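Local coordinates for OsmC family protein (Rhodothermus marinus, PDB 5CML) that is a carboxyl esterase of a thermophile, present here as its alpha/beta-hydrolase domain and joined in the full-length protein to an OsmC domain, at residues Gln27-Tyr31 against Tyr99-Leu104. Sequence-based numbering, arbitrary orientation.
Sequences QPVAY and YEPPAL
Tyr31 buries more surface here than any other residue, one face of its ring turned to Tyr99 and Glu100. CB of Tyr99 stands over that face in a CH-pi contact, 3.8 Å from the Tyr31 ring centroid and 24° off the ring normal. The two side chains cross at about a right angle; their ring planes meet obliquely at 41°, and OH of Tyr31 comes up to the edge of the Tyr99 ring, 3.5 Å from CD1 of Tyr99. Near the other rim, CB of Glu100 touches CD1 of Tyr31 at 3.7 Å, and CG of Glu100 continues past CE1, so that the glutamate methylenes meet the ring. CG anti to the carbonyl carbon (chi1 -70°) sets the Tyr31 ring with one face under CB of Tyr99 and N of Glu100. Replacing Tyr31 by an alanine removes the ring, which would probably open a gap under CB of Tyr99 and leave the Glu100 methylenes without their aromatic partner. CB of Ala30 and CB of Ala103 meet at 4.0 Å.

Polar links run through the Tyr31 backbone. Its O accepts a bent hydrogen bond from N of Ala103 (3.1 Å) and a CA-H...O contact from Pro102, while its N donates to a water that donates to O of Pro101.

The contact lies at the entry to strands 30-36 and 104-108, parallel neighbours in the central sheet of the alpha/beta-hydrolase fold. Leu95 of helix 85-98 touches Tyr31 and Pro102, whereas Val252 of helix 234-252 packs on both alanines; Ala30 also bonds through its backbone to Ala60 of strand 59-65.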
ATOM      1  N   GLN A  27       2.460 -20.500 -12.493  1.00 31.04           N
ATOM      2  CA  GLN A  27       2.351 -19.141 -13.037  1.00 31.31           C
ATOM      3  C   GLN A  27       1.256 -18.379 -12.300  1.00 27.48           C
ATOM      4  O   GLN A  27       0.080 -18.701 -12.438  1.00 28.53           O
ATOM      5  CB  GLN A  27       2.038 -19.157 -14.535  1.00 37.38           C
ATOM      6  CG  GLN A  27       1.998 -17.749 -15.154  1.00 44.10           C
ATOM      7  CD  GLN A  27       3.324 -17.002 -15.026  1.00 50.38           C
ATOM      8  OE1 GLN A  27       3.362 -15.813 -14.689  1.00 55.85           O
ATOM      9  NE2 GLN A  27       4.415 -17.694 -15.307  1.00 51.40           N
ATOM     10  N   PRO A  28       1.633 -17.359 -11.514  1.00 24.98           N
ATOM     11  CA  PRO A  28       0.598 -16.593 -10.802  1.00 23.79           C
ATOM     12  C   PRO A  28      -0.319 -15.850 -11.748  1.00 24.57           C
ATOM     13  O   PRO A  28       0.105 -15.468 -12.852  1.00 27.08           O
ATOM     14  CB  PRO A  28       1.413 -15.608  -9.947  1.00 23.81           C
ATOM     15  CG  PRO A  28       2.762 -16.276  -9.807  1.00 23.81           C
ATOM     16  CD  PRO A  28       2.991 -16.971 -11.104  1.00 24.16           C
ATOM     17  N   VAL A  29      -1.560 -15.634 -11.313  1.00 24.82           N
ATOM     18  CA  VAL A  29      -2.500 -14.862 -12.103  1.00 27.69           C
ATOM     19  C   VAL A  29      -1.924 -13.462 -12.309  1.00 25.85           C
ATOM     20  O   VAL A  29      -2.134 -12.838 -13.345  1.00 27.69           O
ATOM     21  CB  VAL A  29      -3.878 -14.761 -11.435  1.00 31.94           C
ATOM     22  CG1 VAL A  29      -3.793 -14.109 -10.093  1.00 33.08           C
ATOM     23  CG2 VAL A  29      -4.865 -14.005 -12.313  1.00 35.26           C
ATOM     24  N   ALA A  30      -1.216 -12.978 -11.295  1.00 23.81           N
ATOM     25  CA  ALA A  30      -0.574 -11.673 -11.333  1.00 23.84           C
ATOM     26  C   ALA A  30       0.347 -11.543 -10.127  1.00 23.16           C
ATOM     27  O   ALA A  30       0.178 -12.254  -9.130  1.00 23.24           O
ATOM     28  CB  ALA A  30      -1.609 -10.522 -11.347  1.00 23.40           C
ATOM     29  N   TYR A  31       1.309 -10.634 -10.230  1.00 21.69           N
ATOM     30  CA  TYR A  31       2.106 -10.215  -9.093  1.00 20.71           C
ATOM     31  C   TYR A  31       1.545  -8.889  -8.573  1.00 21.68           C
ATOM     32  O   TYR A  31       1.214  -7.997  -9.368  1.00 23.45           O
ATOM     33  CB  TYR A  31       3.593 -10.047  -9.471  1.00 20.13           C
ATOM     34  CG  TYR A  31       4.285 -11.365  -9.752  1.00 20.45           C
ATOM     35  CD1 TYR A  31       4.107 -12.020 -10.964  1.00 21.87           C
ATOM     36  CD2 TYR A  31       5.093 -11.959  -8.799  1.00 20.89           C
ATOM     37  CE1 TYR A  31       4.724 -13.234 -11.220  1.00 22.69           C
ATOM     38  CE2 TYR A  31       5.693 -13.182  -9.039  1.00 21.71           C
ATOM     39  CZ  TYR A  31       5.518 -13.801 -10.260  1.00 22.49           C
ATOM     40  OH  TYR A  31       6.140 -15.016 -10.525  1.00 25.06           O
ATOM     41  N   TYR A  99      10.640 -11.203 -11.654  1.00 21.79           N
ATOM     42  CA  TYR A  99       9.353 -11.879 -11.730  1.00 23.31           C
ATOM     43  C   TYR A  99       8.602 -11.309 -12.928  1.00 21.75           C
ATOM     44  O   TYR A  99       9.110 -11.397 -14.042  1.00 24.25           O
ATOM     45  CB  TYR A  99       8.612 -11.761 -10.378  1.00 23.05           C
ATOM     46  CG  TYR A  99       9.381 -12.532  -9.320  1.00 21.33           C
ATOM     47  CD1 TYR A  99       9.234 -13.909  -9.203  1.00 20.95           C
ATOM     48  CD2 TYR A  99      10.310 -11.909  -8.499  1.00 23.58           C
ATOM     49  CE1 TYR A  99       9.962 -14.622  -8.302  1.00 23.04           C
ATOM     50  CE2 TYR A  99      11.062 -12.633  -7.584  1.00 23.44           C
ATOM     51  CZ  TYR A  99      10.885 -13.990  -7.496  1.00 23.61           C
ATOM     52  OH  TYR A  99      11.611 -14.746  -6.598  1.00 26.48           O
ATOM     53  N   GLU A 100       7.417 -10.748 -12.732  1.00 20.73           N
ATOM     54  CA  GLU A 100       6.716 -10.049 -13.791  1.00 21.83           C
ATOM     55  C   GLU A 100       6.378  -8.656 -13.270  1.00 21.21           C
ATOM     56  O   GLU A 100       6.204  -8.488 -12.070  1.00 22.55           O
ATOM     57  CB  GLU A 100       5.426 -10.780 -14.201  1.00 26.19           C
ATOM     58  CG  GLU A 100       5.646 -12.211 -14.687  1.00 33.13           C
ATOM     59  CD  GLU A 100       6.214 -12.269 -16.093  1.00 45.22           C
ATOM     60  OE1 GLU A 100       5.983 -11.317 -16.874  1.00 49.23           O
ATOM     61  OE2 GLU A 100       6.895 -13.274 -16.415  1.00 51.37           O
ATOM     62  N   PRO A 101       6.289  -7.667 -14.163  1.00 21.92           N
ATOM     63  CA  PRO A 101       5.857  -6.354 -13.686  1.00 21.75           C
ATOM     64  C   PRO A 101       4.533  -6.466 -12.953  1.00 20.68           C
ATOM     65  O   PRO A 101       3.633  -7.215 -13.400  1.00 23.55           O
ATOM     66  CB  PRO A 101       5.710  -5.529 -14.973  1.00 23.30           C
ATOM     67  CG  PRO A 101       6.633  -6.209 -15.951  1.00 24.43           C
ATOM     68  CD  PRO A 101       6.532  -7.676 -15.615  1.00 24.33           C
ATOM     69  N   PRO A 102       4.399  -5.749 -11.827  1.00 22.45           N
ATOM     70  CA  PRO A 102       3.150  -5.956 -11.071  1.00 22.25           C
ATOM     71  C   PRO A 102       1.939  -5.390 -11.804  1.00 21.62           C
ATOM     72  O   PRO A 102       1.973  -4.275 -12.344  1.00 24.83           O
ATOM     73  CB  PRO A 102       3.398  -5.210  -9.757  1.00 26.07           C
ATOM     74  CG  PRO A 102       4.440  -4.149 -10.128  1.00 24.72           C
ATOM     75  CD  PRO A 102       5.317  -4.811 -11.163  1.00 24.60           C
ATOM     76  N   ALA A 103       0.870  -6.175 -11.811  1.00 21.50           N
ATOM     77  CA  ALA A 103      -0.374  -5.798 -12.448  1.00 19.81           C
ATOM     78  C   ALA A 103      -1.339  -5.207 -11.432  1.00 20.05           C
ATOM     79  O   ALA A 103      -2.322  -4.615 -11.816  1.00 20.49           O
ATOM     80  CB  ALA A 103      -1.008  -6.997 -13.131  1.00 22.24           C
ATOM     81  N   LEU A 104      -1.030  -5.357 -10.147  1.00 19.20           N
ATOM     82  CA  LEU A 104      -1.891  -4.862  -9.063  1.00 19.17           C
ATOM     83  C   LEU A 104      -1.018  -4.172  -8.041  1.00 19.07           C
ATOM     84  O   LEU A 104      -0.009  -4.744  -7.599  1.00 21.24           O
ATOM     85  CB  LEU A 104      -2.664  -6.017  -8.406  1.00 19.70           C
ATOM     86  CG  LEU A 104      -3.499  -5.764  -7.143  1.00 20.91           C
ATOM     87  CD1 LEU A 104      -4.615  -4.805  -7.399  1.00 20.72           C
ATOM     88  CD2 LEU A 104      -4.058  -7.076  -6.615  1.00 22.02           C
TER
HETATM   89  O   HOH W   1       1.845  -9.234 -12.732  1.00 22.38           O